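Long-range contacts in putative alpha-L-fucosidase (Bacteroides thetaiotaomicron, PDB 4H41), which is a putative alpha-L-fucosidase with a TIM-barrel fold, probably removing fucose from host glycans: residues 118-123 against 160-165; 194-199 against 241-246; 235-240 against 266-271; 257-262 against 303-308. One frame throughout, in Å; residues are numbered along the deposited sequence.

Interaction 1: 118-123 against 160-165; sequences FGLYDS and WYISGE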
loop_
_atom_site.group_PDB
_atom_site.type_symbol
_atom_site.label_atom_id
_atom_site.label_comp_id
_atom_site.label_asym_id
_atom_site.label_seq_id
_atom_site.Cartn_x
_atom_site.Cartn_y
_atom_site.Cartn_z
ATOM N N PHE B 118 5.158 29.337 3.008
ATOM C CA PHE B 118 6.127 28.869 2.029
ATOM C C PHE B 118 7.196 28.014 2.692
ATOM O O PHE B 118 7.929 28.499 3.528
ATOM C CB PHE B 118 6.776 30.098 1.349
ATOM C CG PHE B 118 7.747 29.711 0.265
ATOM C CD1 PHE B 118 7.306 29.471 -1.025
ATOM C CD2 PHE B 118 9.097 29.531 0.548
ATOM C CE1 PHE B 118 8.203 29.114 -2.026
ATOM C CE2 PHE B 118 10.007 29.203 -0.468
ATOM C CZ PHE B 118 9.553 29.009 -1.743
ATOM N N GLY B 119 7.286 26.752 2.306
ATOM C CA GLY B 119 8.317 25.858 2.817
ATOM C C GLY B 119 9.647 26.083 2.127
ATOM O O GLY B 119 9.721 26.127 0.889
ATOM N N LEU B 120 10.724 26.135 2.904
ATOM C CA LEU B 120 12.042 26.356 2.331
ATOM C C LEU B 120 12.520 25.154 1.532
ATOM O O LEU B 120 12.020 24.034 1.658
ATOM C CB LEU B 120 13.057 26.727 3.440
ATOM C CG LEU B 120 12.773 28.032 4.191
ATOM C CD1 LEU B 120 13.926 28.396 5.090
ATOM C CD2 LEU B 120 12.471 29.192 3.202
ATOM N N TYR B 121 13.512 25.419 0.688
ATOM C CA TYR B 121 14.081 24.429 -0.199
ATOM C C TYR B 121 14.903 23.399 0.598
ATOM O O TYR B 121 15.638 23.766 1.514
ATOM C CB TYR B 121 14.954 25.135 -1.256
ATOM C CG TYR B 121 15.715 24.199 -2.162
ATOM C CD1 TYR B 121 15.053 23.394 -3.081
ATOM C CD2 TYR B 121 17.093 24.077 -2.065
ATOM C CE1 TYR B 121 15.753 22.502 -3.901
ATOM C CE2 TYR B 121 17.800 23.189 -2.866
ATOM C CZ TYR B 121 17.126 22.387 -3.769
ATOM O OH TYR B 121 17.877 21.497 -4.489
ATOM N N ASP B 122 14.814 22.143 0.193
ATOM C CA ASP B 122 15.555 21.026 0.778
ATOM C C ASP B 122 16.500 20.471 -0.289
ATOM O O ASP B 122 16.064 19.800 -1.232
ATOM C CB ASP B 122 14.567 19.966 1.284
ATOM C CG ASP B 122 15.199 18.774 2.000
ATOM O OD1 ASP B 122 16.446 18.630 1.947
ATOM O OD2 ASP B 122 14.449 17.943 2.529
ATOM N N SER B 123 17.801 20.740 -0.151
ATOM C CA SER B 123 18.773 20.318 -1.179
ATOM C C SER B 123 19.167 18.857 -1.141
ATOM O O SER B 123 19.797 18.406 -2.096
ATOM C CB SER B 123 20.065 21.134 -1.077
ATOM O OG SER B 123 20.886 20.694 -0.002
ATOM N N TRP B 160 6.366 31.567 6.593
ATOM C CA TRP B 160 7.462 30.718 6.159
ATOM C C TRP B 160 7.545 29.471 6.999
ATOM O O TRP B 160 7.421 29.536 8.220
ATOM C CB TRP B 160 8.782 31.478 6.302
ATOM C CG TRP B 160 8.806 32.810 5.612
ATOM C CD1 TRP B 160 8.432 34.006 6.130
ATOM C CD2 TRP B 160 9.254 33.071 4.271
ATOM N NE1 TRP B 160 8.717 35.020 5.233
ATOM C CE2 TRP B 160 9.190 34.469 4.069
ATOM C CE3 TRP B 160 9.717 32.260 3.220
ATOM C CZ2 TRP B 160 9.567 35.074 2.863
ATOM C CZ3 TRP B 160 10.144 32.876 2.036
ATOM C CH2 TRP B 160 10.061 34.265 1.871
ATOM N N TYR B 161 7.791 28.343 6.364
ATOM C CA TYR B 161 7.989 27.083 7.048
ATOM C C TYR B 161 9.454 26.708 6.858
ATOM O O TYR B 161 9.909 26.537 5.720
ATOM C CB TYR B 161 7.022 25.999 6.542
ATOM C CG TYR B 161 7.423 24.624 7.017
ATOM C CD1 TYR B 161 7.502 24.332 8.378
ATOM C CD2 TYR B 161 7.805 23.641 6.119
ATOM C CE1 TYR B 161 7.917 23.082 8.826
ATOM C CE2 TYR B 161 8.178 22.370 6.553
ATOM C CZ TYR B 161 8.275 22.110 7.917
ATOM O OH TYR B 161 8.724 20.918 8.395
ATOM N N ILE B 162 10.201 26.616 7.950
ATOM C CA ILE B 162 11.633 26.256 7.913
ATOM C C ILE B 162 11.666 24.735 7.916
ATOM O O ILE B 162 11.418 24.097 8.943
ATOM C CB ILE B 162 12.383 26.940 9.080
ATOM C CG1 ILE B 162 12.250 28.477 8.972
ATOM C CG2 ILE B 162 13.857 26.519 9.096
ATOM C CD1 ILE B 162 12.519 29.195 10.231
ATOM N N SER B 163 11.830 24.163 6.719
ATOM C CA SER B 163 11.612 22.749 6.435
ATOM C C SER B 163 12.734 21.783 6.831
ATOM O O SER B 163 12.532 20.568 6.691
ATOM C CB SER B 163 11.297 22.573 4.942
ATOM O OG SER B 163 12.341 23.127 4.168
ATOM N N GLY B 164 13.835 22.282 7.368
ATOM C CA GLY B 164 14.912 21.434 7.871
ATOM C C GLY B 164 14.483 20.678 9.116
ATOM O O GLY B 164 14.388 21.277 10.189
ATOM N N GLU B 165 14.145 19.382 8.983
ATOM C CA GLU B 165 13.628 18.590 10.108
ATOM C C GLU B 165 14.702 17.929 10.941
ATOM O O GLU B 165 15.539 17.216 10.399
ATOM C CB GLU B 165 12.699 17.470 9.617
ATOM C CG GLU B 165 11.378 17.896 9.059
ATOM C CD GLU B 165 10.627 16.708 8.486
ATOM O OE1 GLU B 165 10.545 15.645 9.156
ATOM O OE2 GLU B 165 10.150 16.836 7.338
HETATM O O HOH W 1 15.266 22.734 4.161
HETATM O O HOH W 2 12.503 18.972 4.334
#
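Leu120 and Ser163 meet where two neighbouring parallel strands of the TIM barrel, 115-119 and 157-162, run out into the loops at their C-terminal ends. The strands are paired through Tyr161 N, which donates almost straight to Phe118 O (2.8 Å, 176° at the hydrogen), and through Leu120 N, which donates to Tyr161 O.

The Leu120 side chain can be traced outward from CB, which sits 3.7 Å from Ser163 OG. With CG anti to the carbonyl carbon (chi1 -63°), CG lies 3.6 Å from Tyr161 O and the two methyls part: CD2 reaches Trp160 CE3, while CD1 reaches Ile162 CG1 at 4.2 Å. Helices 136-151 and 173-187 also touch this leucine. Beside it, Phe118 CD2 packs on Trp160 CZ3, the two ring planes 81° apart.

Past the strand pairing, Ser163 takes over. Its OG donates to Leu120 O at 2.7 Å, arriving from above the carbonyl plane, and accepts a hydrogen bond from a water that also donates to Tyr121 O. With an alanine here the OG is gone, which is likely to leave Leu120 O and that water without this hydroxyl partner. On the side of the strands where Tyr161 projects, Gly119 CA touches the edge of its ring, 4.0 Å from Tyr161 CD2.

Interaction 2: 194-199 against 241-246; sequences FISPWI and AFQDGH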
loop_
_atom_site.group_PDB
_atom_site.type_symbol
_atom_site.label_atom_id
_atom_site.label_comp_id
_atom_site.label_asym_id
_atom_site.label_seq_id
_atom_site.Cartn_x
_atom_site.Cartn_y
_atom_site.Cartn_z
ATOM N N PHE B 194 7.925 29.068 11.331
ATOM C CA PHE B 194 7.810 27.910 12.234
ATOM C C PHE B 194 8.626 26.757 11.716
ATOM O O PHE B 194 9.026 26.731 10.536
ATOM C CB PHE B 194 6.345 27.498 12.495
ATOM C CG PHE B 194 5.676 26.632 11.454
ATOM C CD1 PHE B 194 5.195 27.181 10.271
ATOM C CD2 PHE B 194 5.423 25.287 11.706
ATOM C CE1 PHE B 194 4.521 26.383 9.331
ATOM C CE2 PHE B 194 4.813 24.487 10.757
ATOM C CZ PHE B 194 4.309 25.047 9.600
ATOM N N ILE B 195 8.908 25.818 12.637
ATOM C CA ILE B 195 9.585 24.558 12.369
ATOM C C ILE B 195 8.637 23.404 12.766
ATOM O O ILE B 195 7.756 23.590 13.598
ATOM C CB ILE B 195 10.958 24.456 13.091
ATOM C CG1 ILE B 195 10.845 24.606 14.623
ATOM C CG2 ILE B 195 11.965 25.419 12.495
ATOM C CD1 ILE B 195 12.071 24.163 15.361
ATOM N N SER B 196 8.844 22.230 12.206
ATOM C CA SER B 196 8.077 21.029 12.546
ATOM C C SER B 196 9.040 19.843 12.738
ATOM O O SER B 196 9.175 18.953 11.891
ATOM C CB SER B 196 6.991 20.718 11.516
ATOM O OG SER B 196 6.181 19.656 12.012
ATOM N N PRO B 197 9.770 19.863 13.856
ATOM C CA PRO B 197 10.686 18.746 14.169
ATOM C C PRO B 197 9.895 17.507 14.607
ATOM O O PRO B 197 8.672 17.550 14.635
ATOM C CB PRO B 197 11.513 19.308 15.329
ATOM C CG PRO B 197 10.580 20.269 16.015
ATOM C CD PRO B 197 9.736 20.854 14.946
ATOM N N TRP B 198 10.576 16.432 14.965
ATOM C CA TRP B 198 9.913 15.217 15.461
ATOM C C TRP B 198 10.559 14.829 16.795
ATOM O O TRP B 198 11.570 15.405 17.180
ATOM C CB TRP B 198 9.921 14.082 14.417
ATOM C CG TRP B 198 11.201 13.320 14.263
ATOM C CD1 TRP B 198 11.523 12.141 14.864
ATOM C CD2 TRP B 198 12.240 13.580 13.310
ATOM N NE1 TRP B 198 12.764 11.712 14.432
ATOM C CE2 TRP B 198 13.203 12.552 13.445
ATOM C CE3 TRP B 198 12.503 14.631 12.419
ATOM C CZ2 TRP B 198 14.417 12.572 12.754
ATOM C CZ3 TRP B 198 13.674 14.607 11.684
ATOM C CH2 TRP B 198 14.635 13.619 11.884
ATOM N N ILE B 199 9.908 13.954 17.543
ATOM C CA ILE B 199 10.389 13.476 18.840
ATOM C C ILE B 199 11.113 12.176 18.576
ATOM O O ILE B 199 10.570 11.316 17.907
ATOM C CB ILE B 199 9.255 13.300 19.887
ATOM C CG1 ILE B 199 8.472 14.628 20.062
ATOM C CG2 ILE B 199 9.840 12.791 21.218
ATOM C CD1 ILE B 199 7.142 14.481 20.756
ATOM N N ALA B 241 6.073 23.126 15.916
ATOM C CA ALA B 241 4.982 22.166 15.701
ATOM C C ALA B 241 5.542 20.772 15.674
ATOM O O ALA B 241 5.723 20.197 14.600
ATOM C CB ALA B 241 4.240 22.487 14.392
ATOM N N PHE B 242 5.849 20.206 16.834
ATOM C CA PHE B 242 6.401 18.851 16.818
ATOM C C PHE B 242 5.442 17.885 16.153
ATOM O O PHE B 242 4.244 17.905 16.415
ATOM C CB PHE B 242 6.725 18.292 18.210
ATOM C CG PHE B 242 8.079 18.660 18.756
ATOM C CD1 PHE B 242 9.194 17.892 18.462
ATOM C CD2 PHE B 242 8.231 19.751 19.597
ATOM C CE1 PHE B 242 10.442 18.247 18.954
ATOM C CE2 PHE B 242 9.476 20.102 20.085
ATOM C CZ PHE B 242 10.568 19.340 19.772
ATOM N N GLN B 243 6.000 17.026 15.301
ATOM C CA GLN B 243 5.308 15.872 14.760
ATOM C C GLN B 243 4.961 15.022 15.976
ATOM O O GLN B 243 5.825 14.808 16.827
ATOM C CB GLN B 243 6.202 15.124 13.773
ATOM C CG GLN B 243 6.517 15.949 12.549
ATOM C CD GLN B 243 7.650 15.352 11.759
ATOM O OE1 GLN B 243 7.635 14.172 11.481
ATOM N NE2 GLN B 243 8.676 16.143 11.392
ATOM N N ASP B 244 3.708 14.587 16.107
ATOM C CA ASP B 244 3.292 13.888 17.339
ATOM C C ASP B 244 3.330 12.356 17.266
ATOM O O ASP B 244 2.940 11.699 18.225
ATOM C CB ASP B 244 1.873 14.334 17.692
ATOM C CG ASP B 244 0.784 13.910 16.732
ATOM O OD1 ASP B 244 1.105 13.183 15.704
ATOM O OD2 ASP B 244 -0.386 14.238 16.996
ATOM N N GLY B 245 3.742 11.787 16.139
ATOM C CA GLY B 245 3.577 10.362 15.924
ATOM C C GLY B 245 4.637 9.402 16.351
ATOM O O GLY B 245 4.379 8.200 16.280
ATOM N N HIS B 246 5.834 9.866 16.739
ATOM C CA HIS B 246 6.920 8.924 17.022
ATOM C C HIS B 246 6.961 8.434 18.467
ATOM O O HIS B 246 7.803 7.599 18.788
ATOM C CB HIS B 246 8.274 9.525 16.643
ATOM C CG HIS B 246 8.363 9.936 15.203
ATOM N ND1 HIS B 246 7.877 11.153 14.778
ATOM C CD2 HIS B 246 8.838 9.268 14.129
ATOM C CE1 HIS B 246 8.135 11.218 13.471
ATOM N NE2 HIS B 246 8.732 10.119 13.047
HETATM O O HOH W 3 7.223 12.563 17.001
#
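Ser196 OG is held by two partners: it donates to Ala241 O across the contact at 2.7 Å, nearly in line with the carbonyl, and also bonds Asn273 ND2. This is where strands 193-195 and 239-243 reach the C-terminal mouth of the barrel. The backbones stay paired here, Ala241 N bonding Ile195 O and Gln243 N bonding Pro197 O at 2.8 Å.

Gln243 adds its side-chain amide. NE2 donates to Ser196 O at 2.9 Å with the acceptor lying in the amide plane, and it bonds Glu165 OE1 as well; the flat of the group comes against Trp198 CB. A leucine in its place would probably leave Ser196 O and Glu165 without this shared donor.

Pro197 lays CG over one face of the Phe242 ring, 3.7 Å from its centroid, a CH-pi contact. Trp198 O points at the edge of the same ring, 3.5 Å from Phe242 CE1, buried and with no polar partner in the model. Trp198 CG stands between its backbone N and carbonyl carbon (chi1 78°), bringing CD1 over the centre of the His246 imidazole, the two rings inclined at 40°. In the imidazole plane, His246 ND1 is 2.7 Å from a water that also takes the N-H groups of Ile199 and His246 and donates to Gln243 O.

Thus side-chain amide, hydroxyl and water bonds carry the pairing beyond regular strand geometry; an unidentified molecule, probably from the crystallisation liquor, lies near Ser196 and may mark a pocket at this end of the barrel.

Interaction 3: 235-240 against 266-271; sequences EVVDAC and YGMQCW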
loop_
_atom_site.group_PDB
_atom_site.type_symbol
_atom_site.label_atom_id
_atom_site.label_comp_id
_atom_site.label_asym_id
_atom_site.label_seq_id
_atom_site.Cartn_x
_atom_site.Cartn_y
_atom_site.Cartn_z
ATOM N N GLU B 235 14.231 33.957 18.676
ATOM C CA GLU B 235 14.063 35.335 18.209
ATOM C C GLU B 235 13.610 35.392 16.763
ATOM O O GLU B 235 13.033 36.395 16.379
ATOM C CB GLU B 235 15.303 36.177 18.420
ATOM C CG GLU B 235 15.585 36.382 19.898
ATOM C CD GLU B 235 16.676 37.379 20.262
ATOM O OE1 GLU B 235 17.015 38.242 19.421
ATOM O OE2 GLU B 235 17.177 37.308 21.407
ATOM N N VAL B 236 13.826 34.336 15.982
ATOM C CA VAL B 236 13.424 34.319 14.575
ATOM C C VAL B 236 12.546 33.125 14.198
ATOM O O VAL B 236 12.147 33.047 13.045
ATOM C CB VAL B 236 14.649 34.422 13.647
ATOM C CG1 VAL B 236 15.375 35.759 13.825
ATOM C CG2 VAL B 236 15.602 33.253 13.843
ATOM N N VAL B 237 12.182 32.245 15.136
ATOM C CA VAL B 237 11.266 31.131 14.912
ATOM C C VAL B 237 10.087 31.346 15.880
ATOM O O VAL B 237 10.276 31.244 17.082
ATOM C CB VAL B 237 11.966 29.780 15.098
ATOM C CG1 VAL B 237 10.985 28.644 14.882
ATOM C CG2 VAL B 237 13.160 29.664 14.152
ATOM N N ASP B 238 8.895 31.664 15.358
ATOM C CA ASP B 238 7.729 32.014 16.177
ATOM C C ASP B 238 7.008 30.842 16.807
ATOM O O ASP B 238 6.373 31.021 17.832
ATOM C CB ASP B 238 6.703 32.792 15.361
ATOM C CG ASP B 238 7.276 34.102 14.834
ATOM O OD1 ASP B 238 7.793 34.903 15.643
ATOM O OD2 ASP B 238 7.340 34.259 13.629
ATOM N N ALA B 239 7.015 29.699 16.163
ATOM C CA ALA B 239 6.287 28.529 16.637
ATOM C C ALA B 239 7.041 27.281 16.356
ATOM O O ALA B 239 7.831 27.198 15.409
ATOM C CB ALA B 239 4.914 28.460 15.965
ATOM N N CYS B 240 6.756 26.265 17.153
ATOM C CA CYS B 240 7.313 24.944 16.935
ATOM C C CYS B 240 6.125 23.991 16.925
ATOM O O CYS B 240 5.236 24.087 17.810
ATOM C CB CYS B 240 8.334 24.566 18.000
ATOM S SG CYS B 240 9.114 22.963 17.714
ATOM N N TYR B 266 10.533 30.375 26.264
ATOM C CA TYR B 266 11.129 31.151 25.171
ATOM C C TYR B 266 10.146 31.979 24.367
ATOM O O TYR B 266 10.558 32.609 23.389
ATOM C CB TYR B 266 11.899 30.202 24.265
ATOM C CG TYR B 266 13.096 29.636 24.986
ATOM C CD1 TYR B 266 14.171 30.452 25.333
ATOM C CD2 TYR B 266 13.095 28.337 25.459
ATOM C CE1 TYR B 266 15.235 29.967 26.088
ATOM C CE2 TYR B 266 14.160 27.840 26.208
ATOM C CZ TYR B 266 15.245 28.646 26.488
ATOM O OH TYR B 266 16.281 28.187 27.259
ATOM N N GLY B 267 8.929 32.140 24.877
ATOM C CA GLY B 267 7.927 32.980 24.249
ATOM C C GLY B 267 7.515 32.557 22.859
ATOM O O GLY B 267 7.186 33.401 22.033
HETATM N N MSE B 268 7.465 31.257 22.594
HETATM C CA MSE B 268 7.071 30.767 21.292
HETATM C C MSE B 268 5.688 30.203 21.363
HETATM O O MSE B 268 5.269 29.751 22.432
HETATM C CB MSE B 268 8.033 29.669 20.831
HETATM C CG MSE B 268 9.467 30.155 20.655
HETATM SE SE MSE B 268 10.685 28.679 20.361
HETATM C CE MSE B 268 10.012 28.037 18.724
ATOM N N GLN B 269 5.007 30.146 20.222
ATOM C CA GLN B 269 3.704 29.466 20.137
ATOM C C GLN B 269 3.954 27.985 20.127
ATOM O O GLN B 269 4.987 27.518 19.604
ATOM C CB GLN B 269 2.914 29.892 18.881
ATOM C CG GLN B 269 2.389 31.332 18.983
ATOM C CD GLN B 269 1.375 31.726 17.913
ATOM O OE1 GLN B 269 0.854 30.891 17.163
ATOM N NE2 GLN B 269 0.940 33.003 17.928
ATOM N N CYS B 270 3.059 27.232 20.730
ATOM C CA CYS B 270 3.208 25.790 20.846
ATOM C C CYS B 270 2.148 25.123 19.999
ATOM O O CYS B 270 0.953 25.163 20.322
ATOM C CB CYS B 270 3.107 25.370 22.313
ATOM S SG CYS B 270 3.555 23.655 22.584
ATOM N N TRP B 271 2.567 24.603 18.867
ATOM C CA TRP B 271 1.667 23.920 17.954
ATOM C C TRP B 271 1.874 22.439 18.022
ATOM O O TRP B 271 2.918 21.971 18.445
ATOM C CB TRP B 271 1.933 24.380 16.511
ATOM C CG TRP B 271 1.582 25.813 16.185
ATOM C CD1 TRP B 271 1.245 26.817 17.057
ATOM C CD2 TRP B 271 1.713 26.427 14.899
ATOM N NE1 TRP B 271 1.069 27.991 16.376
ATOM C CE2 TRP B 271 1.344 27.781 15.043
ATOM C CE3 TRP B 271 2.008 25.937 13.610
ATOM C CZ2 TRP B 271 1.331 28.669 13.959
ATOM C CZ3 TRP B 271 1.963 26.814 12.530
ATOM C CH2 TRP B 271 1.671 28.170 12.716
HETATM O O HOH W 4 5.745 33.526 18.966
#
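Met268, a selenomethionine, and Trp271 reach the 235-240 segment through their torsions. In Met268, CG is anti to the carbonyl carbon, but the chain folds at its end (chi3 64°), turning CE back toward Val237 and Cys240. There CE meets Val237 O at 3.6 Å, Val237 CG1, and Cys240 CB at 3.9 Å. Trp271 likewise has CG anti to its carbonyl carbon, and a small chi2 of 11° brings one face of the indole against Ala239 CB: the methyl sits 3.8 Å from the centroid of the five-membered ring, squarely over that face.

The indole is held from turning by its own strand, since Trp271 NE1 donates to Gln269 OE1 (3.0 Å), nearly in the ring plane and on a lone pair of the amide oxygen. Its ring also meets that of Phe194.

These are strands 239-243 and 269-273 of a beta-alpha-beta unit, whose connecting helix 252-266 ends in a Schellman motif at Gly267. Ala239 and Gln269 project from one side of the sheet, Cys240 and Cys270 from the other, where helix 219-233 sets Phe230 against both Cys240 and Met268. Asp238 O receives Gln269 N at 2.9 Å and a water as well. Cys240 uses both its backbone N and its backbone O: the N donates to Gln269 O at a longer 3.3 Å, and the O accepts from Trp271 N at 2.9 Å.

Interaction 4: 257-262 against 303-308; sequences TVNKKL and AGYDKA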
loop_
_atom_site.group_PDB
_atom_site.type_symbol
_atom_site.label_atom_id
_atom_site.label_comp_id
_atom_site.label_asym_id
_atom_site.label_seq_id
_atom_site.Cartn_x
_atom_site.Cartn_y
_atom_site.Cartn_z
ATOM N N THR B 257 3.610 18.261 27.815
ATOM C CA THR B 257 3.816 19.134 28.962
ATOM C C THR B 257 5.203 19.795 28.875
ATOM O O THR B 257 5.328 21.017 29.048
ATOM C CB THR B 257 3.648 18.379 30.280
ATOM O OG1 THR B 257 2.298 17.907 30.354
ATOM C CG2 THR B 257 3.942 19.267 31.487
ATOM N N VAL B 258 6.224 19.011 28.524
ATOM C CA VAL B 258 7.564 19.552 28.370
ATOM C C VAL B 258 7.660 20.511 27.165
ATOM O O VAL B 258 8.265 21.562 27.302
ATOM C CB VAL B 258 8.587 18.407 28.247
ATOM C CG1 VAL B 258 9.831 18.859 27.535
ATOM C CG2 VAL B 258 8.907 17.828 29.620
ATOM N N ASN B 259 7.098 20.159 26.024
ATOM C CA ASN B 259 7.160 21.000 24.838
ATOM C C ASN B 259 6.429 22.351 25.079
ATOM O O ASN B 259 6.930 23.395 24.679
ATOM C CB ASN B 259 6.622 20.265 23.616
ATOM C CG ASN B 259 7.541 19.176 23.152
ATOM O OD1 ASN B 259 8.704 19.117 23.564
ATOM N ND2 ASN B 259 7.049 18.314 22.287
ATOM N N LYS B 260 5.381 22.337 25.872
ATOM C CA LYS B 260 4.627 23.559 26.202
ATOM C C LYS B 260 5.426 24.412 27.190
ATOM O O LYS B 260 5.527 25.641 27.029
ATOM C CB LYS B 260 3.229 23.183 26.723
ATOM C CG LYS B 260 2.398 24.346 27.225
ATOM C CD LYS B 260 2.016 25.353 26.205
ATOM C CE LYS B 260 1.093 26.368 26.868
ATOM N NZ LYS B 260 1.342 27.728 26.397
ATOM N N LYS B 261 6.050 23.772 28.157
ATOM C CA LYS B 261 6.921 24.444 29.142
ATOM C C LYS B 261 8.080 25.196 28.436
ATOM O O LYS B 261 8.376 26.349 28.754
ATOM C CB LYS B 261 7.486 23.396 30.103
ATOM C CG LYS B 261 8.414 24.013 31.177
ATOM C CD LYS B 261 8.743 23.042 32.287
ATOM C CE LYS B 261 9.370 21.760 31.820
ATOM N NZ LYS B 261 10.077 21.044 32.931
ATOM N N LEU B 262 8.758 24.490 27.498
ATOM C CA LEU B 262 9.821 25.095 26.668
ATOM C C LEU B 262 9.323 26.237 25.800
ATOM O O LEU B 262 9.939 27.315 25.791
ATOM C CB LEU B 262 10.477 24.030 25.805
ATOM C CG LEU B 262 11.323 23.014 26.549
ATOM C CD1 LEU B 262 11.793 21.942 25.642
ATOM C CD2 LEU B 262 12.464 23.683 27.232
ATOM N N ALA B 303 -2.911 20.010 27.266
ATOM C CA ALA B 303 -1.652 20.735 27.493
ATOM C C ALA B 303 -1.752 22.219 27.144
ATOM O O ALA B 303 -0.787 22.940 27.347
ATOM C CB ALA B 303 -0.547 20.092 26.698
ATOM N N GLY B 304 -2.884 22.686 26.623
ATOM C CA GLY B 304 -3.054 24.094 26.311
ATOM C C GLY B 304 -2.373 24.556 25.032
ATOM O O GLY B 304 -2.003 25.716 24.918
ATOM N N TYR B 305 -2.269 23.693 24.023
ATOM C CA TYR B 305 -1.620 24.068 22.772
ATOM C C TYR B 305 -2.396 25.137 22.020
ATOM O O TYR B 305 -3.609 25.214 22.131
ATOM C CB TYR B 305 -1.431 22.842 21.904
ATOM C CG TYR B 305 -0.197 22.043 22.209
ATOM C CD1 TYR B 305 0.207 21.806 23.521
ATOM C CD2 TYR B 305 0.527 21.441 21.192
ATOM C CE1 TYR B 305 1.371 21.096 23.800
ATOM C CE2 TYR B 305 1.649 20.669 21.460
ATOM C CZ TYR B 305 2.084 20.518 22.768
ATOM O OH TYR B 305 3.236 19.830 23.037
ATOM N N ASP B 306 -1.695 25.946 21.244
ATOM C CA ASP B 306 -2.253 27.091 20.531
ATOM C C ASP B 306 -2.885 26.723 19.240
ATOM O O ASP B 306 -3.775 27.431 18.830
ATOM C CB ASP B 306 -1.140 28.147 20.239
ATOM C CG ASP B 306 -0.420 28.566 21.485
ATOM O OD1 ASP B 306 -1.100 28.890 22.467
ATOM O OD2 ASP B 306 0.812 28.439 21.524
ATOM N N LYS B 307 -2.342 25.749 18.517
ATOM C CA LYS B 307 -2.857 25.365 17.211
ATOM C C LYS B 307 -2.508 23.952 16.865
ATOM O O LYS B 307 -1.459 23.438 17.270
ATOM C CB LYS B 307 -2.268 26.297 16.108
ATOM C CG LYS B 307 -2.967 26.248 14.738
ATOM C CD LYS B 307 -2.236 27.149 13.712
ATOM C CE LYS B 307 -2.951 27.343 12.387
ATOM N NZ LYS B 307 -4.273 27.988 12.539
ATOM N N ALA B 308 -3.394 23.294 16.103
ATOM C CA ALA B 308 -3.097 21.962 15.563
ATOM C C ALA B 308 -3.067 22.070 14.050
ATOM O O ALA B 308 -3.979 22.621 13.431
ATOM C CB ALA B 308 -4.101 20.919 16.006
HETATM O O HOH W 5 4.557 19.015 20.919
#
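The hydroxyl end of Tyr305 meets Asn259, whose amide plane is turned 46° from the ring. A water in the ring plane at the hydroxyl edge joins them, accepting from Asn259 ND2 at 2.9 Å and lying 2.6 Å from Tyr305 OH. The hydroxyl also touches Asn259 CB at 3.5 Å. Lys260 CB approaches the ring obliquely, 4.0 Å from Tyr305 CE1, and the ring of Phe256 meets it too. The other end of the amide is taken: Asn259 OD1 bonds His222 NE2.

Lys260 drapes its chain along the turn that follows helix 290-302, where Gly304 forms a Schellman motif. With CG anti to the backbone N (chi1 174°), Lys260 CG comes within 3.5 Å of Ala303 O; the bend at chi2 (65°) then leads CD and CE along the turn, CE ending 3.7 Å from Gly304 O.

The contact joins barrel helix 252-266 to the loop leading into strand 307-310. No direct hydrogen bond crosses between the segments. The carbonyls of Ala303 and Gly304 meet the lysine's methylenes, while its charge is paired with Asp264 on its own helix in a salt bridge; between these two segments the polar connection found is the water bridge.

All four contacts belong to one closed eight-stranded parallel barrel. Interaction 1 comes first along the chain and closes before the others open; interactions 2 and 3 alternate their segments, as do 3 and 4. Interactions 1 and 2 lie 14 Å apart between centres on adjoining strands, joined by a probable hydrogen bond from Ile162 N to Phe194 O. Interactions 2 and 3 share strand 239-243, one near its C-terminal end and the other at its start. Interaction 4 adds helix 252-266 outside the sheet, its centre 11 Å from that of interaction 3, with Cys270 N probably bonding Asp306 OD2. Together they join neighbouring strands from 115-119 onward round part of the barrel, that helix packed outside.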